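Local coordinates for protein FAD-linked sulfhydryl oxidase ERV1 (Arabidopsis thaliana, PDB 2HJ3) that uses FAD to oxidise protein thiols to disulfides with oxygen, yielding hydrogen peroxide, in the mitochondrial intermembrane space, at residues 10-13 and 14-17; 51-54 and 55-58; 84-87 and 88-91. One frame throughout, in Å; residues are numbered along the deposited sequence.

All three interactions are local, each formed along a short run of chain at or near a helix, and all three touch the same FAD within the catalytic domain. Interaction 1 lies on helix 10-27 and interaction 2 on the loop and first turn of helix 54-66; they meet at Tyr-51 and at the Lys-10/Glu-55 pair, and both flank the flavin. Interaction 3, on helix 74-91, touches neither and serves mainly the adenine end. It is the most buried of the three, whereas the other two are partly buried. Their chemistry follows the part of FAD each one meets: cationic side chains at flavin and phosphate in 10-17, a redox-active disulfide in 51-58, and imidazole and amide groups in 84-91.

Interaction 1: residues 10-13 and 14-17; sequences KEDL and GRAT. With FAD (flavin-adenine dinucleotide), chain K.
Arg-15 reaches back over the preceding turn of helix to meet Glu-11, Asp-12 and the FAD pyrophosphate. Its CB rests on Glu-11 O at 3.6 Å, CG and CD pass beside the phosphate oxygen O2P of FAD, and a bend at chi3 (-79°) turns the guanidinium back. Glu-11 O then stands over the centre of one guanidinium face, NH1 gives FAD O2P an edge-on hydrogen bond of 2.8 Å, and NH2 makes a long salt bridge of 3.5 Å to Asp-12 OD1, the two planes nearly perpendicular (87°). Thr-9 engages the other carboxylate oxygen of Asp-12 and also OE1 of Glu-11. At Gly-14 the missing side chain lets CA come within 3.3 Å of the ribityl oxygen O3' of FAD, and Lys-10 NZ adds a weak hydrogen bond to flavin O2. Leu-13 O is gripped twice by Thr-17, whose N lies 2.9 Å away and whose OG1, 3.0 Å away, comes from above the carbonyl plane. With OG1 of Thr-17 anti to the carbonyl carbon (chi1 -57°), its CG2 lies against the flavin methyl C8M (3.5 Å). With an alanine here, Leu-13 O would probably lose its hydroxyl donor and a gap is likely to open beside C8M. The segment starts helix 10-27 of the ERV/ALR four-helix bundle: Leu-13 and Thr-17 touch Tyr-51 in the loop between helices 34-50 and 54-66, while Leu-13, Ala-16 and Thr-17 pack on Thr-23, Thr-19 and Phe-20 of the second subunit.

Interaction 2: residues 51-54 and 55-58; sequences YPCR and ECAD. With FAD (flavin-adenine dinucleotide), chain K.
Ala-57 N donates to Cys-53 O at 2.9 Å, the opening bond of helix 54-66, and a weak second bond runs from the same N to Arg-54 O, which also accepts from Asp-58 N. Cys-53 sits at the N-cap, so the Cys-X-X-Cys motif of the ERV/ALR fold straddles the start of the helix, and its redox-active disulfide closes the first turn. Cys-53 SG and Cys-56 SG are joined with a chi3 of 76°. Tyr-51 lies alongside: its ring edge meets Cys-56 CB, with CE2 3.6 Å from it, and Cys-56 SG also stands at that edge, 5.4 Å from the ring centroid. Over one face of the same ring lies the benzene end of the flavin, with FAD C7 toward the rim of the tyrosine, and the tyrosine OH is 3.3 Å from FAD C9. With helix 10-27 beside it as well, this ring is held between helix, disulfide and cofactor. Glu-55 turns the other way along the flavin. Its CG lies between the backbone N and the carbonyl carbon (chi1 60°), and the extended chain beyond carries OE2 to within 2.9 Å of FAD N3. Lys-10 NZ forms a long, weak ion pair with this carboxylate, which would probably help to balance its charge at the pyrimidine end of the flavin. Of the two sulfurs Cys-56 is nearer the flavin, as in family relatives where this cysteine passes electrons to the cofactor: its SG is 3.5 Å from FAD C4X and its CB 3.3 Å from FAD N5.

Interaction 3: residues 84-87 and 88-91; sequences VHNT and VNRS. With FAD (flavin-adenine dinucleotide), chain K; SO4 (sulfate ion), chain F.
His-85 and Asn-89 set their flat groups 40° apart, with the adenine of FAD over one face of the imidazole: N7A stands 3.4 Å above the ring plane, toward its rim. Trp-18 stacks on the same histidine, and His-22 is bonded to its ND1. At the ring edge NE2 donates to the phosphate oxygen O1A of FAD in a bond of 2.6 Å. With CG anti to the backbone N (chi1 -166°), the imidazole is swung to span adenine and phosphate. Asn-89 ND2 gives FAD N7A a 3.2 Å hydrogen bond and reaches Asn-86 OD1 by a weak one; Phe-97 N also bonds that oxygen. Asn-86 ND2 turns to a sulfate, probably from the crystallisation liquor, at 2.9 Å from O3, while Arg-90 NH2 meets sulfate O2 at its guanidinium edge. Val-88 CG1 touches the ribityl oxygen O2' of FAD at 3.2 Å. Toward the C-terminal end of the helix, Ser-91 N and OG grip Thr-87 O from opposite faces of its carbonyl plane. These two turns of helix 74-91 thus line the adenine and phosphate side of the FAD site of the ERV/ALR four-helix bundle.

Interaction 1: residues 10-13 and 14-17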
loop_
_atom_site.group_PDB
_atom_site.type_symbol
_atom_site.label_atom_id
_atom_site.label_comp_id
_atom_site.label_asym_id
_atom_site.label_seq_id
_atom_site.Cartn_x
_atom_site.Cartn_y
_atom_site.Cartn_z
ATOM N N LYS A 10 -2.346 13.064 8.273
ATOM C CA LYS A 10 -1.037 12.545 7.916
ATOM C C LYS A 10 -0.731 11.325 8.787
ATOM O O LYS A 10 -0.127 10.353 8.328
ATOM C CB LYS A 10 0.017 13.627 8.150
ATOM C CG LYS A 10 1.448 13.153 8.018
ATOM C CD LYS A 10 2.421 14.130 8.681
ATOM C CE LYS A 10 2.403 15.501 8.015
ATOM N NZ LYS A 10 3.447 16.408 8.586
ATOM N N GLU A 11 -1.161 11.382 10.045
ATOM C CA GLU A 11 -0.923 10.289 10.979
ATOM C C GLU A 11 -1.760 9.051 10.687
ATOM O O GLU A 11 -1.259 7.934 10.796
ATOM C CB GLU A 11 -1.171 10.745 12.422
ATOM C CG GLU A 11 -0.219 11.826 12.935
ATOM C CD GLU A 11 -0.520 13.204 12.359
ATOM O OE1 GLU A 11 -1.715 13.560 12.269
ATOM O OE2 GLU A 11 0.432 13.939 12.012
ATOM N N ASP A 12 -3.028 9.236 10.327
ATOM C CA ASP A 12 -3.893 8.099 10.021
ATOM C C ASP A 12 -3.363 7.361 8.794
ATOM O O ASP A 12 -3.391 6.129 8.739
ATOM C CB ASP A 12 -5.332 8.553 9.754
ATOM C CG ASP A 12 -6.032 9.072 11.004
ATOM O OD1 ASP A 12 -6.140 8.316 11.993
ATOM O OD2 ASP A 12 -6.484 10.239 10.988
ATOM N N LEU A 13 -2.885 8.121 7.811
ATOM C CA LEU A 13 -2.345 7.546 6.585
ATOM C C LEU A 13 -1.121 6.713 6.946
ATOM O O LEU A 13 -1.018 5.546 6.569
ATOM C CB LEU A 13 -1.953 8.655 5.603
ATOM C CG LEU A 13 -1.465 8.201 4.222
ATOM C CD1 LEU A 13 -2.619 7.564 3.479
ATOM C CD2 LEU A 13 -0.910 9.375 3.432
ATOM N N GLY A 14 -0.206 7.328 7.695
ATOM C CA GLY A 14 1.007 6.655 8.125
ATOM C C GLY A 14 0.744 5.347 8.838
ATOM O O GLY A 14 1.334 4.329 8.487
ATOM N N ARG A 15 -0.148 5.360 9.824
ATOM C CA ARG A 15 -0.465 4.145 10.583
ATOM C C ARG A 15 -1.052 3.048 9.718
ATOM O O ARG A 15 -0.741 1.869 9.901
ATOM C CB ARG A 15 -1.443 4.445 11.727
ATOM C CG ARG A 15 -0.806 5.053 12.967
ATOM C CD ARG A 15 -1.813 5.150 14.110
ATOM N NE ARG A 15 -2.727 6.284 13.965
ATOM C CZ ARG A 15 -2.433 7.534 14.318
ATOM N NH1 ARG A 15 -1.242 7.816 14.847
ATOM N NH2 ARG A 15 -3.323 8.507 14.134
ATOM N N ALA A 16 -1.921 3.438 8.790
ATOM C CA ALA A 16 -2.551 2.489 7.895
ATOM C C ALA A 16 -1.494 1.868 6.976
ATOM O O ALA A 16 -1.407 0.649 6.835
ATOM C CB ALA A 16 -3.623 3.196 7.072
ATOM N N THR A 17 -0.681 2.714 6.361
ATOM C CA THR A 17 0.350 2.241 5.459
ATOM C C THR A 17 1.385 1.348 6.148
ATOM O O THR A 17 1.736 0.285 5.627
ATOM C CB THR A 17 1.053 3.427 4.778
ATOM O OG1 THR A 17 0.076 4.231 4.093
ATOM C CG2 THR A 17 2.078 2.923 3.768
HETATM P PA FAD K . 3.798 4.757 13.329
HETATM O O1A FAD K . 5.177 5.273 13.095
HETATM O O2A FAD K . 2.611 5.076 12.481
HETATM O O5B FAD K . 3.410 3.323 13.805
HETATM C C5B FAD K . 2.846 2.068 13.467
HETATM C C4B FAD K . 2.902 1.381 14.814
HETATM O O4B FAD K . 3.686 0.279 14.286
HETATM C C3B FAD K . 3.498 1.705 16.213
HETATM O O3B FAD K . 2.554 2.271 17.122
HETATM C C2B FAD K . 4.163 0.455 16.591
HETATM O O2B FAD K . 3.339 -0.541 17.114
HETATM C C1B FAD K . 4.729 0.020 15.234
HETATM N N9A FAD K . 6.056 0.346 14.806
HETATM C C8A FAD K . 6.920 1.440 15.057
HETATM N N7A FAD K . 8.124 1.442 14.566
HETATM C C5A FAD K . 8.164 0.243 13.866
HETATM C C6A FAD K . 9.149 -0.449 13.132
HETATM N N6A FAD K . 10.385 0.086 13.063
HETATM N N1A FAD K . 8.817 -1.687 12.597
HETATM C C2A FAD K . 7.631 -2.325 12.761
HETATM N N3A FAD K . 6.645 -1.598 13.462
HETATM C C4A FAD K . 6.987 -0.331 14.015
HETATM N N1 FAD K . 5.310 11.709 8.801
HETATM C C2 FAD K . 5.888 12.964 8.874
HETATM O O2 FAD K . 5.478 13.859 9.638
HETATM N N3 FAD K . 6.971 13.061 8.017
HETATM C C4 FAD K . 7.445 12.021 7.180
HETATM O O4 FAD K . 8.385 12.421 6.415
HETATM C C4X FAD K . 6.830 10.780 7.166
HETATM N N5 FAD K . 7.144 9.698 6.272
HETATM C C5X FAD K . 6.439 8.481 6.122
HETATM C C6 FAD K . 6.802 7.545 5.129
HETATM C C7 FAD K . 6.026 6.356 4.983
HETATM C C7M FAD K . 6.426 5.408 3.842
HETATM C C8 FAD K . 4.915 6.083 5.842
HETATM C C8M FAD K . 4.016 4.855 5.909
HETATM C C9 FAD K . 4.572 7.041 6.805
HETATM C C9A FAD K . 5.240 8.280 6.980
HETATM N N10 FAD K . 5.076 9.416 7.924
HETATM C C10 FAD K . 5.694 10.640 8.018
HETATM C "C1'" FAD K . 4.185 9.188 9.012
HETATM C "C2'" FAD K . 4.695 8.607 10.290
HETATM O "O2'" FAD K . 5.844 7.740 10.017
HETATM C "C3'" FAD K . 3.651 8.130 11.251
HETATM O "O3'" FAD K . 3.003 7.007 10.679
HETATM C "C4'" FAD K . 2.747 8.970 12.139
HETATM O "O4'" FAD K . 3.510 10.077 12.694
HETATM C "C5'" FAD K . 2.150 8.310 13.314
HETATM O "O5'" FAD K . 3.050 7.787 14.295
HETATM P P FAD K . 2.598 6.678 15.299
HETATM O O1P FAD K . 3.428 7.223 16.368
HETATM O O2P FAD K . 1.142 6.445 15.449
HETATM O O3P FAD K . 3.384 5.382 14.734
#

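Interaction 2: residues 51-54 and 55-58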
loop_
_atom_site.group_PDB
_atom_site.type_symbol
_atom_site.label_atom_id
_atom_site.label_comp_id
_atom_site.label_asym_id
_atom_site.label_seq_id
_atom_site.Cartn_x
_atom_site.Cartn_y
_atom_site.Cartn_z
ATOM N N TYR A 51 3.281 8.207 -2.489
ATOM C CA TYR A 51 2.750 8.351 -1.136
ATOM C C TYR A 51 2.039 9.699 -0.984
ATOM O O TYR A 51 2.640 10.753 -1.187
ATOM C CB TYR A 51 3.864 8.213 -0.101
ATOM C CG TYR A 51 3.338 8.075 1.307
ATOM C CD1 TYR A 51 2.562 6.974 1.673
ATOM C CD2 TYR A 51 3.586 9.053 2.263
ATOM C CE1 TYR A 51 2.047 6.851 2.958
ATOM C CE2 TYR A 51 3.068 8.946 3.553
ATOM C CZ TYR A 51 2.300 7.842 3.896
ATOM O OH TYR A 51 1.776 7.738 5.164
ATOM N N PRO A 52 0.738 9.674 -0.630
ATOM C CA PRO A 52 -0.169 10.817 -0.431
ATOM C C PRO A 52 0.169 11.933 0.556
ATOM O O PRO A 52 -0.720 12.682 0.943
ATOM C CB PRO A 52 -1.498 10.152 -0.082
ATOM C CG PRO A 52 -1.419 8.852 -0.784
ATOM C CD PRO A 52 -0.010 8.410 -0.495
ATOM N N CYS A 53 1.417 12.032 0.996
ATOM C CA CYS A 53 1.828 13.125 1.882
ATOM C C CYS A 53 3.127 13.632 1.272
ATOM O O CYS A 53 4.156 12.966 1.331
ATOM C CB CYS A 53 2.045 12.682 3.353
ATOM S SG CYS A 53 3.315 13.700 4.204
ATOM N N ARG A 54 3.049 14.809 0.660
ATOM C CA ARG A 54 4.176 15.456 -0.012
ATOM C C ARG A 54 5.563 15.259 0.618
ATOM O O ARG A 54 6.399 14.543 0.071
ATOM C CB ARG A 54 3.879 16.952 -0.149
ATOM C CG ARG A 54 2.579 17.248 -0.902
ATOM C CD ARG A 54 2.050 18.649 -0.595
ATOM N NE ARG A 54 0.775 18.914 -1.262
ATOM C CZ ARG A 54 -0.014 19.952 -0.990
ATOM N NH1 ARG A 54 0.333 20.833 -0.057
ATOM N NH2 ARG A 54 -1.151 20.113 -1.655
ATOM N N GLU A 55 5.809 15.904 1.754
ATOM C CA GLU A 55 7.102 15.801 2.425
ATOM C C GLU A 55 7.475 14.355 2.753
ATOM O O GLU A 55 8.620 13.937 2.552
ATOM C CB GLU A 55 7.091 16.615 3.718
ATOM C CG GLU A 55 6.039 16.141 4.705
ATOM C CD GLU A 55 6.298 16.612 6.122
ATOM O OE1 GLU A 55 6.374 17.842 6.336
ATOM O OE2 GLU A 55 6.422 15.748 7.019
ATOM N N CYS A 56 6.509 13.600 3.267
ATOM C CA CYS A 56 6.741 12.208 3.630
ATOM C C CYS A 56 7.296 11.422 2.447
ATOM O O CYS A 56 8.183 10.580 2.605
ATOM C CB CYS A 56 5.443 11.542 4.069
ATOM S SG CYS A 56 4.397 12.377 5.307
ATOM N N ALA A 57 6.755 11.692 1.263
ATOM C CA ALA A 57 7.185 11.003 0.055
ATOM C C ALA A 57 8.610 11.385 -0.338
ATOM O O ALA A 57 9.355 10.555 -0.858
ATOM C CB ALA A 57 6.216 11.299 -1.090
ATOM N N ASP A 58 8.989 12.638 -0.098
ATOM C CA ASP A 58 10.335 13.091 -0.425
ATOM C C ASP A 58 11.345 12.387 0.473
ATOM O O ASP A 58 12.379 11.912 0.003
ATOM C CB ASP A 58 10.465 14.604 -0.243
ATOM C CG ASP A 58 9.640 15.385 -1.249
ATOM O OD1 ASP A 58 9.550 14.949 -2.420
ATOM O OD2 ASP A 58 9.092 16.441 -0.871
HETATM P PA FAD K . 3.798 4.757 13.329
HETATM O O1A FAD K . 5.177 5.273 13.095
HETATM O O2A FAD K . 2.611 5.076 12.481
HETATM O O5B FAD K . 3.410 3.323 13.805
HETATM C C5B FAD K . 2.846 2.068 13.467
HETATM C C4B FAD K . 2.902 1.381 14.814
HETATM O O4B FAD K . 3.686 0.279 14.286
HETATM C C3B FAD K . 3.498 1.705 16.213
HETATM O O3B FAD K . 2.554 2.271 17.122
HETATM C C2B FAD K . 4.163 0.455 16.591
HETATM O O2B FAD K . 3.339 -0.541 17.114
HETATM C C1B FAD K . 4.729 0.020 15.234
HETATM N N9A FAD K . 6.056 0.346 14.806
HETATM C C8A FAD K . 6.920 1.440 15.057
HETATM N N7A FAD K . 8.124 1.442 14.566
HETATM C C5A FAD K . 8.164 0.243 13.866
HETATM C C6A FAD K . 9.149 -0.449 13.132
HETATM N N6A FAD K . 10.385 0.086 13.063
HETATM N N1A FAD K . 8.817 -1.687 12.597
HETATM C C2A FAD K . 7.631 -2.325 12.761
HETATM N N3A FAD K . 6.645 -1.598 13.462
HETATM C C4A FAD K . 6.987 -0.331 14.015
HETATM N N1 FAD K . 5.310 11.709 8.801
HETATM C C2 FAD K . 5.888 12.964 8.874
HETATM O O2 FAD K . 5.478 13.859 9.638
HETATM N N3 FAD K . 6.971 13.061 8.017
HETATM C C4 FAD K . 7.445 12.021 7.180
HETATM O O4 FAD K . 8.385 12.421 6.415
HETATM C C4X FAD K . 6.830 10.780 7.166
HETATM N N5 FAD K . 7.144 9.698 6.272
HETATM C C5X FAD K . 6.439 8.481 6.122
HETATM C C6 FAD K . 6.802 7.545 5.129
HETATM C C7 FAD K . 6.026 6.356 4.983
HETATM C C7M FAD K . 6.426 5.408 3.842
HETATM C C8 FAD K . 4.915 6.083 5.842
HETATM C C8M FAD K . 4.016 4.855 5.909
HETATM C C9 FAD K . 4.572 7.041 6.805
HETATM C C9A FAD K . 5.240 8.280 6.980
HETATM N N10 FAD K . 5.076 9.416 7.924
HETATM C C10 FAD K . 5.694 10.640 8.018
HETATM C "C1'" FAD K . 4.185 9.188 9.012
HETATM C "C2'" FAD K . 4.695 8.607 10.290
HETATM O "O2'" FAD K . 5.844 7.740 10.017
HETATM C "C3'" FAD K . 3.651 8.130 11.251
HETATM O "O3'" FAD K . 3.003 7.007 10.679
HETATM C "C4'" FAD K . 2.747 8.970 12.139
HETATM O "O4'" FAD K . 3.510 10.077 12.694
HETATM C "C5'" FAD K . 2.150 8.310 13.314
HETATM O "O5'" FAD K . 3.050 7.787 14.295
HETATM P P FAD K . 2.598 6.678 15.299
HETATM O O1P FAD K . 3.428 7.223 16.368
HETATM O O2P FAD K . 1.142 6.445 15.449
HETATM O O3P FAD K . 3.384 5.382 14.734
#

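Interaction 3: residues 84-87 and 88-91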
loop_
_atom_site.group_PDB
_atom_site.type_symbol
_atom_site.label_atom_id
_atom_site.label_comp_id
_atom_site.label_asym_id
_atom_site.label_seq_id
_atom_site.Cartn_x
_atom_site.Cartn_y
_atom_site.Cartn_z
ATOM N N VAL A 84 13.843 1.384 7.900
ATOM C CA VAL A 84 13.308 2.522 7.180
ATOM C C VAL A 84 12.331 3.243 8.094
ATOM O O VAL A 84 12.407 4.455 8.262
ATOM C CB VAL A 84 12.610 2.068 5.886
ATOM C CG1 VAL A 84 11.655 3.151 5.386
ATOM C CG2 VAL A 84 13.669 1.762 4.832
ATOM N N HIS A 85 11.428 2.489 8.708
ATOM C CA HIS A 85 10.452 3.085 9.612
ATOM C C HIS A 85 11.164 3.817 10.759
ATOM O O HIS A 85 10.706 4.868 11.208
ATOM C CB HIS A 85 9.523 2.002 10.160
ATOM C CG HIS A 85 8.292 2.534 10.826
ATOM N ND1 HIS A 85 7.256 1.719 11.233
ATOM C CD2 HIS A 85 7.922 3.797 11.142
ATOM C CE1 HIS A 85 6.300 2.459 11.766
ATOM N NE2 HIS A 85 6.678 3.723 11.722
ATOM N N ASN A 86 12.287 3.279 11.227
ATOM C CA ASN A 86 13.015 3.938 12.318
ATOM C C ASN A 86 13.629 5.278 11.921
ATOM O O ASN A 86 13.669 6.207 12.721
ATOM C CB ASN A 86 14.096 3.021 12.893
ATOM C CG ASN A 86 13.536 2.040 13.888
ATOM O OD1 ASN A 86 12.589 2.354 14.598
ATOM N ND2 ASN A 86 14.122 0.858 13.963
ATOM N N THR A 87 14.109 5.382 10.687
ATOM C CA THR A 87 14.683 6.637 10.231
ATOM C C THR A 87 13.605 7.716 10.311
ATOM O O THR A 87 13.882 8.859 10.670
ATOM C CB THR A 87 15.182 6.512 8.792
ATOM O OG1 THR A 87 16.200 5.502 8.737
ATOM C CG2 THR A 87 15.746 7.828 8.300
ATOM N N VAL A 88 12.366 7.349 9.982
ATOM C CA VAL A 88 11.270 8.299 10.056
ATOM C C VAL A 88 10.992 8.587 11.534
ATOM O O VAL A 88 10.872 9.746 11.927
ATOM C CB VAL A 88 9.999 7.751 9.368
ATOM C CG1 VAL A 88 8.856 8.751 9.517
ATOM C CG2 VAL A 88 10.276 7.498 7.886
ATOM N N ASN A 89 10.915 7.536 12.353
ATOM C CA ASN A 89 10.680 7.710 13.789
ATOM C C ASN A 89 11.696 8.679 14.396
ATOM O O ASN A 89 11.331 9.613 15.108
ATOM C CB ASN A 89 10.777 6.376 14.538
ATOM C CG ASN A 89 9.591 5.460 14.280
ATOM O OD1 ASN A 89 8.487 5.916 13.995
ATOM N ND2 ASN A 89 9.815 4.163 14.408
ATOM N N ARG A 90 12.973 8.446 14.109
ATOM C CA ARG A 90 14.043 9.290 14.625
ATOM C C ARG A 90 13.879 10.737 14.184
ATOM O O ARG A 90 13.997 11.655 14.995
ATOM C CB ARG A 90 15.404 8.776 14.151
ATOM C CG ARG A 90 16.581 9.306 14.955
ATOM C CD ARG A 90 17.902 8.971 14.279
ATOM N NE ARG A 90 17.897 7.621 13.726
ATOM C CZ ARG A 90 17.803 6.511 14.450
ATOM N NH1 ARG A 90 17.713 6.579 15.774
ATOM N NH2 ARG A 90 17.782 5.332 13.845
ATOM N N SER A 91 13.605 10.949 12.904
ATOM C CA SER A 91 13.451 12.307 12.401
ATOM C C SER A 91 12.309 13.052 13.078
ATOM O O SER A 91 12.322 14.279 13.163
ATOM C CB SER A 91 13.245 12.291 10.883
ATOM O OG SER A 91 14.409 11.792 10.233
HETATM P PA FAD K . 3.798 4.757 13.329
HETATM O O1A FAD K . 5.177 5.273 13.095
HETATM O O2A FAD K . 2.611 5.076 12.481
HETATM O O5B FAD K . 3.410 3.323 13.805
HETATM C C5B FAD K . 2.846 2.068 13.467
HETATM C C4B FAD K . 2.902 1.381 14.814
HETATM O O4B FAD K . 3.686 0.279 14.286
HETATM C C3B FAD K . 3.498 1.705 16.213
HETATM O O3B FAD K . 2.554 2.271 17.122
HETATM C C2B FAD K . 4.163 0.455 16.591
HETATM O O2B FAD K . 3.339 -0.541 17.114
HETATM C C1B FAD K . 4.729 0.020 15.234
HETATM N N9A FAD K . 6.056 0.346 14.806
HETATM C C8A FAD K . 6.920 1.440 15.057
HETATM N N7A FAD K . 8.124 1.442 14.566
HETATM C C5A FAD K . 8.164 0.243 13.866
HETATM C C6A FAD K . 9.149 -0.449 13.132
HETATM N N6A FAD K . 10.385 0.086 13.063
HETATM N N1A FAD K . 8.817 -1.687 12.597
HETATM C C2A FAD K . 7.631 -2.325 12.761
HETATM N N3A FAD K . 6.645 -1.598 13.462
HETATM C C4A FAD K . 6.987 -0.331 14.015
HETATM N N1 FAD K . 5.310 11.709 8.801
HETATM C C2 FAD K . 5.888 12.964 8.874
HETATM O O2 FAD K . 5.478 13.859 9.638
HETATM N N3 FAD K . 6.971 13.061 8.017
HETATM C C4 FAD K . 7.445 12.021 7.180
HETATM O O4 FAD K . 8.385 12.421 6.415
HETATM C C4X FAD K . 6.830 10.780 7.166
HETATM N N5 FAD K . 7.144 9.698 6.272
HETATM C C5X FAD K . 6.439 8.481 6.122
HETATM C C6 FAD K . 6.802 7.545 5.129
HETATM C C7 FAD K . 6.026 6.356 4.983
HETATM C C7M FAD K . 6.426 5.408 3.842
HETATM C C8 FAD K . 4.915 6.083 5.842
HETATM C C8M FAD K . 4.016 4.855 5.909
HETATM C C9 FAD K . 4.572 7.041 6.805
HETATM C C9A FAD K . 5.240 8.280 6.980
HETATM N N10 FAD K . 5.076 9.416 7.924
HETATM C C10 FAD K . 5.694 10.640 8.018
HETATM C "C1'" FAD K . 4.185 9.188 9.012
HETATM C "C2'" FAD K . 4.695 8.607 10.290
HETATM O "O2'" FAD K . 5.844 7.740 10.017
HETATM C "C3'" FAD K . 3.651 8.130 11.251
HETATM O "O3'" FAD K . 3.003 7.007 10.679
HETATM C "C4'" FAD K . 2.747 8.970 12.139
HETATM O "O4'" FAD K . 3.510 10.077 12.694
HETATM C "C5'" FAD K . 2.150 8.310 13.314
HETATM O "O5'" FAD K . 3.050 7.787 14.295
HETATM P P FAD K . 2.598 6.678 15.299
HETATM O O1P FAD K . 3.428 7.223 16.368
HETATM O O2P FAD K . 1.142 6.445 15.449
HETATM O O3P FAD K . 3.384 5.382 14.734
HETATM S S SO4 F . 17.729 1.357 13.553
HETATM O O1 SO4 F . 19.036 1.339 12.875
HETATM O O2 SO4 F . 17.463 2.713 14.061
HETATM O O3 SO4 F . 16.675 0.963 12.599
HETATM O O4 SO4 F . 17.746 0.405 14.678
#